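PDB 3PTW: malonyl CoA-acyl carrier protein transacylase from Clostridium perfringens, which probably transfers malonyl groups from coenzyme A to acyl carrier protein, a step that supplies fatty acid synthesis with its extender units. Local coordinates for residues M44-L47 / C48-P52; P64-I67 / T68-A72; D143-I146 / E147-P151; A234-E237 / D238-I241; L305-L308 / R309-E312. One frame throughout, in Å; residues are numbered along the deposited sequence.

Contact 1: residues M44-L47 / C48-P52; sequences MEEL and CFNDP
The carbonyl oxygen of E46 takes two backbone bonds at the end of helix 44-49. D51 N reaches E46 O at 2.8 Å and lies in the carbonyl plane. N50 N donates to the same oxygen at 2.9 Å, tilted 33° from that plane. D51 is the first residue to leave helical angles, and its phi is positive. The E46 side chain follows the same turn. Its CG stands anti to the backbone N (chi1 -168°) and the chain bends at chi2, which brings the carboxylate round to N50 and P52. N50 ND2 donates to E46 OE1 at 2.9 Å and meets it from above the carboxylate plane. The carboxylate and amide planes are 45° apart. E46 CG also packs on the P52 ring, 3.6 Å from P52 CG. One residue earlier, F49 N bonds to E45 O at 2.8 Å. The F49 ring lies beside that turn, with E45 CA over one face, offset toward the rim and 4.1 Å from the ring centroid in a CH-pi contact. E45 CB is 3.7 Å from F49 CE2. The carboxylate of E45 is engaged outside the turn, in a salt bridge with K34. D51 turns its carboxylate onward to the backbone N atoms of L55 and L56. F23 and F33 also meet the F49 ring. The helix end is thus held by both backbone and side-chain bonds. The double acceptance at E46 O and the N50 amide bond should limit fraying where the chain turns into the loop.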
loop_
_atom_site.group_PDB
_atom_site.type_symbol
_atom_site.label_atom_id
_atom_site.label_comp_id
_atom_site.label_asym_id
_atom_site.label_seq_id
_atom_site.Cartn_x
_atom_site.Cartn_y
_atom_site.Cartn_z
ATOM N N MET A 44 19.742 7.106 -0.734
ATOM C CA MET A 44 18.656 6.142 -0.896
ATOM C C MET A 44 19.114 4.803 -1.453
ATOM O O MET A 44 18.516 3.772 -1.159
ATOM C CB MET A 44 17.534 6.735 -1.753
ATOM C CG MET A 44 16.823 7.879 -1.058
ATOM S SD MET A 44 16.156 7.359 0.544
ATOM C CE MET A 44 14.847 6.250 -0.019
ATOM N N GLU A 45 20.169 4.827 -2.262
ATOM C CA GLU A 45 20.802 3.603 -2.742
ATOM C C GLU A 45 21.271 2.764 -1.565
ATOM O O GLU A 45 20.855 1.619 -1.409
ATOM C CB GLU A 45 21.983 3.929 -3.654
ATOM C CG GLU A 45 21.564 4.465 -5.007
ATOM C CD GLU A 45 22.722 5.068 -5.767
ATOM O OE1 GLU A 45 22.517 6.110 -6.422
ATOM O OE2 GLU A 45 23.840 4.503 -5.710
ATOM N N GLU A 46 22.105 3.364 -0.719
ATOM C CA GLU A 46 22.596 2.709 0.484
ATOM C C GLU A 46 21.457 2.237 1.392
ATOM O O GLU A 46 21.502 1.119 1.900
ATOM C CB GLU A 46 23.550 3.643 1.233
ATOM C CG GLU A 46 24.353 2.992 2.348
ATOM C CD GLU A 46 25.370 1.952 1.866
ATOM O OE1 GLU A 46 25.564 1.787 0.631
ATOM O OE2 GLU A 46 25.975 1.295 2.745
ATOM N N LEU A 47 20.436 3.072 1.585
ATOM C CA LEU A 47 19.319 2.707 2.459
ATOM C C LEU A 47 18.646 1.426 1.976
ATOM O O LEU A 47 18.377 0.523 2.769
ATOM C CB LEU A 47 18.278 3.843 2.568
ATOM C CG LEU A 47 16.955 3.574 3.313
ATOM C CD1 LEU A 47 17.161 3.102 4.776
ATOM C CD2 LEU A 47 16.020 4.782 3.282
ATOM N N CYS A 48 18.387 1.355 0.671
ATOM C CA CYS A 48 17.644 0.244 0.089
ATOM C C CYS A 48 18.492 -0.994 -0.150
ATOM O O CYS A 48 18.009 -2.115 0.028
ATOM C CB CYS A 48 16.998 0.668 -1.227
ATOM S SG CYS A 48 15.590 1.740 -0.964
ATOM N N PHE A 49 19.743 -0.786 -0.560
ATOM C CA PHE A 49 20.580 -1.889 -1.013
ATOM C C PHE A 49 21.360 -2.489 0.140
ATOM O O PHE A 49 21.590 -3.693 0.158
ATOM C CB PHE A 49 21.523 -1.469 -2.164
ATOM C CG PHE A 49 20.827 -0.752 -3.310
ATOM C CD1 PHE A 49 19.460 -0.943 -3.561
ATOM C CD2 PHE A 49 21.544 0.105 -4.146
ATOM C CE1 PHE A 49 18.824 -0.284 -4.608
ATOM C CE2 PHE A 49 20.920 0.763 -5.202
ATOM C CZ PHE A 49 19.555 0.579 -5.433
ATOM N N ASN A 50 21.742 -1.657 1.109
ATOM C CA ASN A 50 22.539 -2.124 2.245
ATOM C C ASN A 50 21.895 -1.978 3.609
ATOM O O ASN A 50 22.042 -2.861 4.447
ATOM C CB ASN A 50 23.903 -1.448 2.246
ATOM C CG ASN A 50 24.789 -1.963 1.149
ATOM O OD1 ASN A 50 25.062 -3.158 1.083
ATOM N ND2 ASN A 50 25.234 -1.073 0.267
ATOM N N ASP A 51 21.198 -0.860 3.821
ATOM C CA ASP A 51 20.627 -0.490 5.134
ATOM C C ASP A 51 21.597 -0.589 6.337
ATOM O O ASP A 51 21.266 -1.236 7.345
ATOM C CB ASP A 51 19.344 -1.284 5.405
ATOM C CG ASP A 51 18.587 -0.779 6.618
ATOM O OD1 ASP A 51 17.794 -1.568 7.190
ATOM O OD2 ASP A 51 18.796 0.396 7.002
ATOM N N PRO A 52 22.770 0.083 6.254
ATOM C CA PRO A 52 23.825 -0.044 7.273
ATOM C C PRO A 52 23.533 0.632 8.622
ATOM O O PRO A 52 24.296 0.446 9.573
ATOM C CB PRO A 52 25.030 0.639 6.613
ATOM C CG PRO A 52 24.425 1.654 5.713
ATOM C CD PRO A 52 23.160 1.027 5.187
#

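Contact 2: residues P64-I67 / T68-A72; sequences PAII and TTNMA
Two threonine hydroxyls bond back to carbonyls one turn earlier in helix 59-79. T68 OG1 donates to P64 O at 2.7 Å, at a C=O...donor angle of 166°. T68 N donates to the same P64 O at 3.2 Å, from above the carbonyl plane. A65 O is also gripped twice, by T69 N at 3.1 Å and by T69 OG1 at 3.2 Å. These two donors come from opposite faces of the A65 carbonyl plane. In both threonines OG1 sits beside the backbone N, with chi1 -57° in T68 and -71° in T69, which points the hydroxyl back along the helix. T68 OG1 has a further hydrogen-bond partner in S36 OG.

Plain backbone bonds continue the turn. N70 N meets I66 O at 2.7 Å, almost straight at the hydrogen, and M71 N bonds to I67 O.

Side-chain packing is slight. I66 and N70 lie side by side and point the same way, with the methyl I66 CG2 3.6 Å from N70 ND2. That amide nitrogen is used elsewhere, by A9 O and S96 OG. I67 faces helices 93-100 and 106-122, while F33 touches T68, T69 and A72.

Nearly all of the contact is buried. Acceptors within their own helix satisfy the hydroxyls of these buried threonines, and T68 adds its bond to S36. N70 instead ties the helix to neighbouring parts of the chain.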
loop_
_atom_site.group_PDB
_atom_site.type_symbol
_atom_site.label_atom_id
_atom_site.label_comp_id
_atom_site.label_asym_id
_atom_site.label_seq_id
_atom_site.Cartn_x
_atom_site.Cartn_y
_atom_site.Cartn_z
ATOM N N PRO A 64 9.498 6.219 2.206
ATOM C CA PRO A 64 10.191 6.707 0.999
ATOM C C PRO A 64 11.111 5.674 0.366
ATOM O O PRO A 64 11.470 5.805 -0.811
ATOM C CB PRO A 64 11.020 7.883 1.512
ATOM C CG PRO A 64 11.224 7.592 2.998
ATOM C CD PRO A 64 9.914 6.961 3.411
ATOM N N ALA A 65 11.522 4.675 1.136
ATOM C CA ALA A 65 12.307 3.581 0.571
ATOM C C ALA A 65 11.471 2.785 -0.436
ATOM O O ALA A 65 11.893 2.590 -1.570
ATOM C CB ALA A 65 12.850 2.693 1.663
ATOM N N ILE A 66 10.285 2.360 -0.026
ATOM C CA ILE A 66 9.368 1.606 -0.899
ATOM C C ILE A 66 8.879 2.433 -2.090
ATOM O O ILE A 66 8.867 1.954 -3.230
ATOM C CB ILE A 66 8.183 1.023 -0.089
ATOM C CG1 ILE A 66 8.705 -0.078 0.834
ATOM C CG2 ILE A 66 7.052 0.516 -1.010
ATOM C CD1 ILE A 66 7.681 -0.675 1.733
ATOM N N ILE A 67 8.517 3.686 -1.829
ATOM C CA ILE A 67 8.020 4.579 -2.865
ATOM C C ILE A 67 9.029 4.739 -4.009
ATOM O O ILE A 67 8.641 4.721 -5.182
ATOM C CB ILE A 67 7.612 5.953 -2.273
ATOM C CG1 ILE A 67 6.348 5.808 -1.408
ATOM C CG2 ILE A 67 7.422 6.999 -3.377
ATOM C CD1 ILE A 67 5.129 5.237 -2.123
ATOM N N THR A 68 10.307 4.880 -3.644
ATOM C CA THR A 68 11.412 4.982 -4.597
ATOM C C THR A 68 11.580 3.695 -5.386
ATOM O O THR A 68 11.783 3.723 -6.597
ATOM C CB THR A 68 12.780 5.275 -3.878
ATOM O OG1 THR A 68 12.676 6.478 -3.104
ATOM C CG2 THR A 68 13.907 5.425 -4.899
ATOM N N THR A 69 11.532 2.578 -4.676
ATOM C CA THR A 69 11.670 1.257 -5.270
ATOM C C THR A 69 10.538 0.979 -6.273
ATOM O O THR A 69 10.799 0.567 -7.416
ATOM C CB THR A 69 11.787 0.196 -4.157
ATOM O OG1 THR A 69 13.071 0.347 -3.522
ATOM C CG2 THR A 69 11.650 -1.229 -4.704
ATOM N N ASN A 70 9.300 1.236 -5.846
ATOM C CA ASN A 70 8.112 1.146 -6.714
ATOM C C ASN A 70 8.246 1.973 -8.004
ATOM O O ASN A 70 7.874 1.515 -9.085
ATOM C CB ASN A 70 6.836 1.549 -5.947
ATOM C CG ASN A 70 6.445 0.544 -4.850
ATOM O OD1 ASN A 70 7.108 -0.467 -4.660
ATOM N ND2 ASN A 70 5.356 0.828 -4.127
ATOM N N MET A 71 8.807 3.176 -7.883
ATOM C CA MET A 71 8.954 4.080 -9.020
ATOM C C MET A 71 10.052 3.608 -9.987
ATOM O O MET A 71 9.853 3.596 -11.207
ATOM C CB MET A 71 9.240 5.499 -8.512
ATOM C CG MET A 71 9.208 6.598 -9.570
ATOM S SD MET A 71 7.629 6.825 -10.434
ATOM C CE MET A 71 8.004 8.308 -11.369
ATOM N N ALA A 72 11.196 3.214 -9.433
ATOM C CA ALA A 72 12.307 2.671 -10.214
ATOM C C ALA A 72 11.875 1.483 -11.080
ATOM O O ALA A 72 12.278 1.387 -12.223
ATOM C CB ALA A 72 13.452 2.265 -9.284
#

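Contact 3: residues D143-I146 / E147-P151; sequences DEII and EKSSP
E144 and K148 cross at a slant on the outer face of helix 139-149. The E144 chain bends at chi2 (-73°), which carries its carboxylate toward the lysine stem. E144 OE1 lies 3.3 Å from K148 CE, beside the extended aliphatic chain. K148 NZ is 3.8 Å from E144 OE1, a long salt bridge. E147 also crosses E144, with the two carboxylate planes 67° apart, and E144 OE2 comes no closer to the side chain than 4.1 Å from E147 CG.

The two serine hydroxyls turn back to carbonyls of the preceding turn. S149 OG stands beside its own N (chi1 -54°) and donates to I145 O at 2.9 Å, from above the carbonyl plane. S149 N donates to the same I145 O, also at 2.9 Å. S150 OG repeats the pattern on I146 O at 2.9 Å, while S150 N makes only a weak bond to that oxygen.

I145 and S149 face A178 and F181 of helix 172-184, and I146 touches V155 of strand 155-162. This is the C-terminal end of an amphipathic surface helix passing into a 3-10 turn. The helix packs beside the four-stranded antiparallel sheet, the smaller subdomain of the acyltransferase fold.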
loop_
_atom_site.group_PDB
_atom_site.type_symbol
_atom_site.label_atom_id
_atom_site.label_comp_id
_atom_site.label_asym_id
_atom_site.label_seq_id
_atom_site.Cartn_x
_atom_site.Cartn_y
_atom_site.Cartn_z
ATOM N N ASP A 143 -17.775 -6.756 12.942
ATOM C CA ASP A 143 -18.558 -5.682 13.550
ATOM C C ASP A 143 -19.105 -6.084 14.907
ATOM O O ASP A 143 -19.154 -5.270 15.823
ATOM C CB ASP A 143 -19.696 -5.235 12.638
ATOM C CG ASP A 143 -19.198 -4.481 11.433
ATOM O OD1 ASP A 143 -18.077 -3.926 11.511
ATOM O OD2 ASP A 143 -19.920 -4.460 10.412
ATOM N N GLU A 144 -19.505 -7.347 15.036
ATOM C CA GLU A 144 -20.012 -7.849 16.298
ATOM C C GLU A 144 -18.897 -7.878 17.350
ATOM O O GLU A 144 -19.116 -7.477 18.493
ATOM C CB GLU A 144 -20.664 -9.228 16.110
ATOM C CG GLU A 144 -22.036 -9.334 16.749
ATOM C CD GLU A 144 -21.973 -9.406 18.259
ATOM O OE1 GLU A 144 -21.180 -10.223 18.768
ATOM O OE2 GLU A 144 -22.720 -8.665 18.934
ATOM N N ILE A 145 -17.709 -8.336 16.956
ATOM C CA ILE A 145 -16.515 -8.294 17.811
ATOM C C ILE A 145 -16.164 -6.874 18.278
ATOM O O ILE A 145 -15.972 -6.638 19.481
ATOM C CB ILE A 145 -15.272 -8.904 17.094
ATOM C CG1 ILE A 145 -15.534 -10.360 16.673
ATOM C CG2 ILE A 145 -14.008 -8.747 17.954
ATOM C CD1 ILE A 145 -15.883 -11.333 17.784
ATOM N N ILE A 146 -16.078 -5.947 17.319
ATOM C CA ILE A 146 -15.835 -4.532 17.608
ATOM C C ILE A 146 -16.851 -4.023 18.654
ATOM O O ILE A 146 -16.473 -3.389 19.630
ATOM C CB ILE A 146 -15.839 -3.669 16.307
ATOM C CG1 ILE A 146 -14.528 -3.869 15.538
ATOM C CG2 ILE A 146 -16.049 -2.179 16.618
ATOM C CD1 ILE A 146 -14.610 -3.559 14.062
ATOM N N GLU A 147 -18.118 -4.365 18.461
ATOM C CA GLU A 147 -19.198 -4.022 19.384
ATOM C C GLU A 147 -18.915 -4.494 20.807
ATOM O O GLU A 147 -19.017 -3.719 21.756
ATOM C CB GLU A 147 -20.514 -4.617 18.859
ATOM C CG GLU A 147 -21.617 -4.835 19.890
ATOM C CD GLU A 147 -22.602 -3.683 19.960
ATOM O OE1 GLU A 147 -23.751 -3.932 20.412
ATOM O OE2 GLU A 147 -22.249 -2.540 19.564
ATOM N N LYS A 148 -18.548 -5.763 20.948
ATOM C CA LYS A 148 -18.316 -6.347 22.259
ATOM C C LYS A 148 -17.060 -5.809 22.918
ATOM O O LYS A 148 -16.976 -5.782 24.151
ATOM C CB LYS A 148 -18.199 -7.865 22.155
ATOM C CG LYS A 148 -19.496 -8.586 21.915
ATOM C CD LYS A 148 -19.196 -10.027 21.552
ATOM C CE LYS A 148 -20.364 -10.937 21.862
ATOM N NZ LYS A 148 -19.955 -12.338 21.615
ATOM N N SER A 149 -16.093 -5.386 22.103
ATOM C CA SER A 149 -14.765 -5.017 22.599
ATOM C C SER A 149 -14.640 -3.531 22.920
ATOM O O SER A 149 -13.737 -3.139 23.650
ATOM C CB SER A 149 -13.665 -5.418 21.597
ATOM O OG SER A 149 -13.729 -6.792 21.254
ATOM N N SER A 150 -15.551 -2.713 22.388
ATOM C CA SER A 150 -15.443 -1.253 22.509
ATOM C C SER A 150 -15.586 -0.673 23.929
ATOM O O SER A 150 -15.037 0.386 24.198
ATOM C CB SER A 150 -16.384 -0.554 21.528
ATOM O OG SER A 150 -15.831 -0.591 20.222
ATOM N N PRO A 151 -16.305 -1.362 24.838
ATOM C CA PRO A 151 -16.283 -0.879 26.227
ATOM C C PRO A 151 -14.905 -0.988 26.903
ATOM O O PRO A 151 -14.698 -0.404 27.959
ATOM C CB PRO A 151 -17.294 -1.790 26.943
ATOM C CG PRO A 151 -18.174 -2.328 25.853
ATOM C CD PRO A 151 -17.275 -2.456 24.651
#

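Contact 4: residues A234-E237 / D238-I241; sequences AYLE and DDNI
D239 OD2 accepts from L236 N at 2.7 Å, as the D239 carboxylate folds back across the turn. Its CG lies anti to the carbonyl carbon (chi1 -75°). The bond is nearly straight at the hydrogen, 170°, but meets OD2 from above the carboxylate plane. D239 N returns a bond to L236 O at 3.0 Å, which closes the turn. The same D239 OD2 forms a salt bridge with K231, so this oxygen has two partners.

D238 follows E237 at the outer corner of the turn, and both are exposed. E237 OE1 and D238 OD2 are 5.4 Å apart, like charges that do not touch.

Y235 is the buried residue of the contact. Its side chain and that of I241 cross at about a right angle, with Y235 CE1 4.0 Å from I241 CG1. The hydroxyl of Y235 bonds to E94, and the ring also touches L244 and L245.

N240 then caps helix 241-248 through E243 N. The geometry is that of a type I beta turn from L236 to D239, joining edge strand 233-234 of the mixed sheet to an N-capped helix.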
loop_
_atom_site.group_PDB
_atom_site.type_symbol
_atom_site.label_atom_id
_atom_site.label_comp_id
_atom_site.label_asym_id
_atom_site.label_seq_id
_atom_site.Cartn_x
_atom_site.Cartn_y
_atom_site.Cartn_z
ATOM N N ALA A 234 -13.064 4.401 -6.973
ATOM C CA ALA A 234 -12.194 5.352 -7.665
ATOM C C ALA A 234 -12.285 6.768 -7.087
ATOM O O ALA A 234 -13.365 7.206 -6.670
ATOM C CB ALA A 234 -12.497 5.354 -9.182
ATOM N N TYR A 235 -11.139 7.461 -7.047
ATOM C CA TYR A 235 -11.110 8.916 -6.934
ATOM C C TYR A 235 -11.923 9.494 -8.089
ATOM O O TYR A 235 -11.749 9.077 -9.243
ATOM C CB TYR A 235 -9.687 9.446 -7.089
ATOM C CG TYR A 235 -8.807 9.393 -5.860
ATOM C CD1 TYR A 235 -8.649 10.519 -5.048
ATOM C CD2 TYR A 235 -8.095 8.240 -5.536
ATOM C CE1 TYR A 235 -7.812 10.490 -3.922
ATOM C CE2 TYR A 235 -7.255 8.198 -4.410
ATOM C CZ TYR A 235 -7.120 9.330 -3.608
ATOM O OH TYR A 235 -6.303 9.309 -2.488
ATOM N N LEU A 236 -12.816 10.431 -7.771
ATOM C CA LEU A 236 -13.549 11.183 -8.778
ATOM C C LEU A 236 -12.930 12.576 -8.812
ATOM O O LEU A 236 -12.271 12.988 -7.852
ATOM C CB LEU A 236 -15.051 11.224 -8.446
ATOM C CG LEU A 236 -15.749 9.861 -8.261
ATOM C CD1 LEU A 236 -17.247 10.002 -7.953
ATOM C CD2 LEU A 236 -15.541 8.942 -9.473
ATOM N N GLU A 237 -13.108 13.302 -9.909
ATOM C CA GLU A 237 -12.446 14.598 -10.006
ATOM C C GLU A 237 -13.021 15.655 -9.044
ATOM O O GLU A 237 -12.322 16.601 -8.699
ATOM C CB GLU A 237 -12.308 15.102 -11.457
ATOM C CG GLU A 237 -13.292 14.514 -12.469
ATOM C CD GLU A 237 -14.592 15.288 -12.565
ATOM O OE1 GLU A 237 -14.719 16.338 -11.894
ATOM O OE2 GLU A 237 -15.488 14.853 -13.325
ATOM N N ASP A 238 -14.261 15.475 -8.586
ATOM C CA ASP A 238 -14.829 16.386 -7.586
ATOM C C ASP A 238 -14.512 15.960 -6.142
ATOM O O ASP A 238 -14.954 16.606 -5.191
ATOM C CB ASP A 238 -16.347 16.594 -7.790
ATOM C CG ASP A 238 -16.792 18.040 -7.516
ATOM O OD1 ASP A 238 -18.014 18.318 -7.560
ATOM O OD2 ASP A 238 -15.928 18.916 -7.266
ATOM N N ASP A 239 -13.747 14.879 -5.976
ATOM C CA ASP A 239 -13.288 14.467 -4.648
ATOM C C ASP A 239 -12.181 15.392 -4.176
ATOM O O ASP A 239 -11.450 15.958 -4.984
ATOM C CB ASP A 239 -12.749 13.031 -4.648
ATOM C CG ASP A 239 -13.848 11.978 -4.728
ATOM O OD1 ASP A 239 -14.984 12.268 -4.308
ATOM O OD2 ASP A 239 -13.561 10.853 -5.203
ATOM N N ASN A 240 -12.055 15.526 -2.861
ATOM C CA ASN A 240 -10.924 16.224 -2.272
ATOM C C ASN A 240 -9.763 15.266 -1.989
ATOM O O ASN A 240 -9.818 14.469 -1.051
ATOM C CB ASN A 240 -11.355 16.939 -0.995
ATOM C CG ASN A 240 -10.308 17.920 -0.496
ATOM O OD1 ASN A 240 -9.154 17.558 -0.230
ATOM N ND2 ASN A 240 -10.711 19.170 -0.360
ATOM N N ILE A 241 -8.712 15.354 -2.797
ATOM C CA ILE A 241 -7.579 14.439 -2.673
ATOM C C ILE A 241 -6.914 14.487 -1.284
ATOM O O ILE A 241 -6.735 13.448 -0.645
ATOM C CB ILE A 241 -6.544 14.644 -3.806
ATOM C CG1 ILE A 241 -7.139 14.199 -5.140
ATOM C CG2 ILE A 241 -5.246 13.865 -3.524
ATOM C CD1 ILE A 241 -6.307 14.596 -6.333
#

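Contact 5: residues L305-L308 / R309-E312; sequences LSKL and REME
R309 starts with CG beside its backbone N (chi1 -73°) and bends at chi3 (-56°), which folds the guanidinium back over L305 and S306. L305 O lies over the centre of one guanidinium face, 3.7 Å above the plane. R309 NH1 is 3.5 Å from L305 CB, and R309 NH2 is 3.9 Å from S306 CA. The group therefore lies flat on the preceding turn. R309 N also bonds to L305 O at 2.9 Å.

K307 bends at chi2, and its chain slants across that of E310. K307 NZ and E310 OE2 are 4.0 Å apart, a long salt bridge that is probably weak at this exposed face. The CB of M311 points toward 305-308, and M311 CG comes to 3.2 Å from K307 O. The bond from M311 N to this carbonyl is weak, as is the one from E310 N. E312 N bonds to L308 O at 3.0 Å and continues the helix.

The contact lies on helix 298-315, near the C-terminal end of the modelled chain. K307 and M311 rest on strand 291-295, an outermost strand of the mixed sheet. L305 and L308 touch the loop residues L80 and V82 that follow helix 59-79.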
loop_
_atom_site.group_PDB
_atom_site.type_symbol
_atom_site.label_atom_id
_atom_site.label_comp_id
_atom_site.label_asym_id
_atom_site.label_seq_id
_atom_site.Cartn_x
_atom_site.Cartn_y
_atom_site.Cartn_z
ATOM N N LEU A 305 6.960 -10.242 -18.279
ATOM C CA LEU A 305 7.075 -9.903 -19.700
ATOM C C LEU A 305 6.736 -11.095 -20.591
ATOM O O LEU A 305 6.098 -10.936 -21.642
ATOM C CB LEU A 305 8.480 -9.378 -20.048
ATOM C CG LEU A 305 8.981 -8.062 -19.440
ATOM C CD1 LEU A 305 10.386 -7.754 -19.948
ATOM C CD2 LEU A 305 8.036 -6.883 -19.701
ATOM N N SER A 306 7.165 -12.286 -20.169
ATOM C CA SER A 306 6.873 -13.516 -20.907
ATOM C C SER A 306 5.362 -13.773 -21.006
ATOM O O SER A 306 4.847 -14.101 -22.088
ATOM C CB SER A 306 7.588 -14.710 -20.275
ATOM O OG SER A 306 7.754 -15.741 -21.219
ATOM N N LYS A 307 4.659 -13.608 -19.884
ATOM C CA LYS A 307 3.200 -13.720 -19.876
ATOM C C LYS A 307 2.536 -12.643 -20.751
ATOM O O LYS A 307 1.617 -12.938 -21.518
ATOM C CB LYS A 307 2.646 -13.675 -18.443
ATOM C CG LYS A 307 1.122 -13.814 -18.346
ATOM C CD LYS A 307 0.612 -15.087 -19.025
ATOM C CE LYS A 307 -0.831 -15.352 -18.664
ATOM N NZ LYS A 307 -1.373 -16.540 -19.371
ATOM N N LEU A 308 3.004 -11.405 -20.646
ATOM C CA LEU A 308 2.420 -10.325 -21.451
ATOM C C LEU A 308 2.603 -10.533 -22.959
ATOM O O LEU A 308 1.721 -10.171 -23.746
ATOM C CB LEU A 308 2.947 -8.945 -21.022
ATOM C CG LEU A 308 2.527 -8.481 -19.626
ATOM C CD1 LEU A 308 3.226 -7.170 -19.253
ATOM C CD2 LEU A 308 1.018 -8.349 -19.502
ATOM N N ARG A 309 3.732 -11.121 -23.349
ATOM C CA ARG A 309 4.006 -11.405 -24.767
ATOM C C ARG A 309 3.160 -12.541 -25.361
ATOM O O ARG A 309 2.887 -12.546 -26.563
ATOM C CB ARG A 309 5.503 -11.619 -25.024
ATOM C CG ARG A 309 6.322 -10.315 -24.961
ATOM C CD ARG A 309 7.750 -10.496 -25.463
ATOM N NE ARG A 309 8.455 -11.551 -24.736
ATOM C CZ ARG A 309 9.286 -11.350 -23.717
ATOM N NH1 ARG A 309 9.555 -10.118 -23.288
ATOM N NH2 ARG A 309 9.861 -12.393 -23.130
ATOM N N GLU A 310 2.745 -13.491 -24.526
ATOM C CA GLU A 310 1.753 -14.490 -24.933
ATOM C C GLU A 310 0.466 -13.771 -25.351
ATOM O O GLU A 310 0.002 -13.915 -26.482
ATOM C CB GLU A 310 1.438 -15.457 -23.786
ATOM C CG GLU A 310 2.461 -16.559 -23.535
ATOM C CD GLU A 310 2.063 -17.472 -22.374
ATOM O OE1 GLU A 310 2.910 -17.720 -21.487
ATOM O OE2 GLU A 310 0.901 -17.938 -22.340
ATOM N N MET A 311 -0.067 -12.973 -24.422
ATOM C CA MET A 311 -1.347 -12.268 -24.563
ATOM C C MET A 311 -1.370 -11.266 -25.716
ATOM O O MET A 311 -2.414 -11.065 -26.336
ATOM C CB MET A 311 -1.727 -11.558 -23.247
ATOM C CG MET A 311 -1.545 -12.414 -21.988
ATOM S SD MET A 311 -1.961 -11.608 -20.422
ATOM C CE MET A 311 -3.641 -12.205 -20.162
ATOM N N GLU A 312 -0.230 -10.637 -25.998
ATOM C CA GLU A 312 -0.143 -9.687 -27.112
ATOM C C GLU A 312 -0.027 -10.398 -28.475
ATOM O O GLU A 312 -0.491 -9.872 -29.488
ATOM C CB GLU A 312 0.978 -8.654 -26.903
ATOM C CG GLU A 312 2.394 -9.144 -27.214
ATOM C CD GLU A 312 3.373 -8.012 -27.505
ATOM O OE1 GLU A 312 3.399 -7.026 -26.739
ATOM O OE2 GLU A 312 4.124 -8.117 -28.501
#

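Overall arrangement
Contact 2 is the buried one, on helix 59-79 within the larger part of the fold. Contact 1 sits against it: the CE of M44 touches P64 and A65, and C48 SG lies near A65 O. Contacts 4 and 5 are surface contacts, and contact 3 is partly buried, as is contact 1. Contact 3 belongs to the helix beside the antiparallel sheet, about 43 Å between centres from contact 1. Contact 4 leaves edge strand 233-234 of the mixed sheet; contact 5 packs on the other outermost strand, 291-295. Contacts 2 and 3 share hydroxyl-to-carbonyl bonds. Contacts 3 and 5 add long salt bridges, and contacts 1 and 4 use side chains to shape turns.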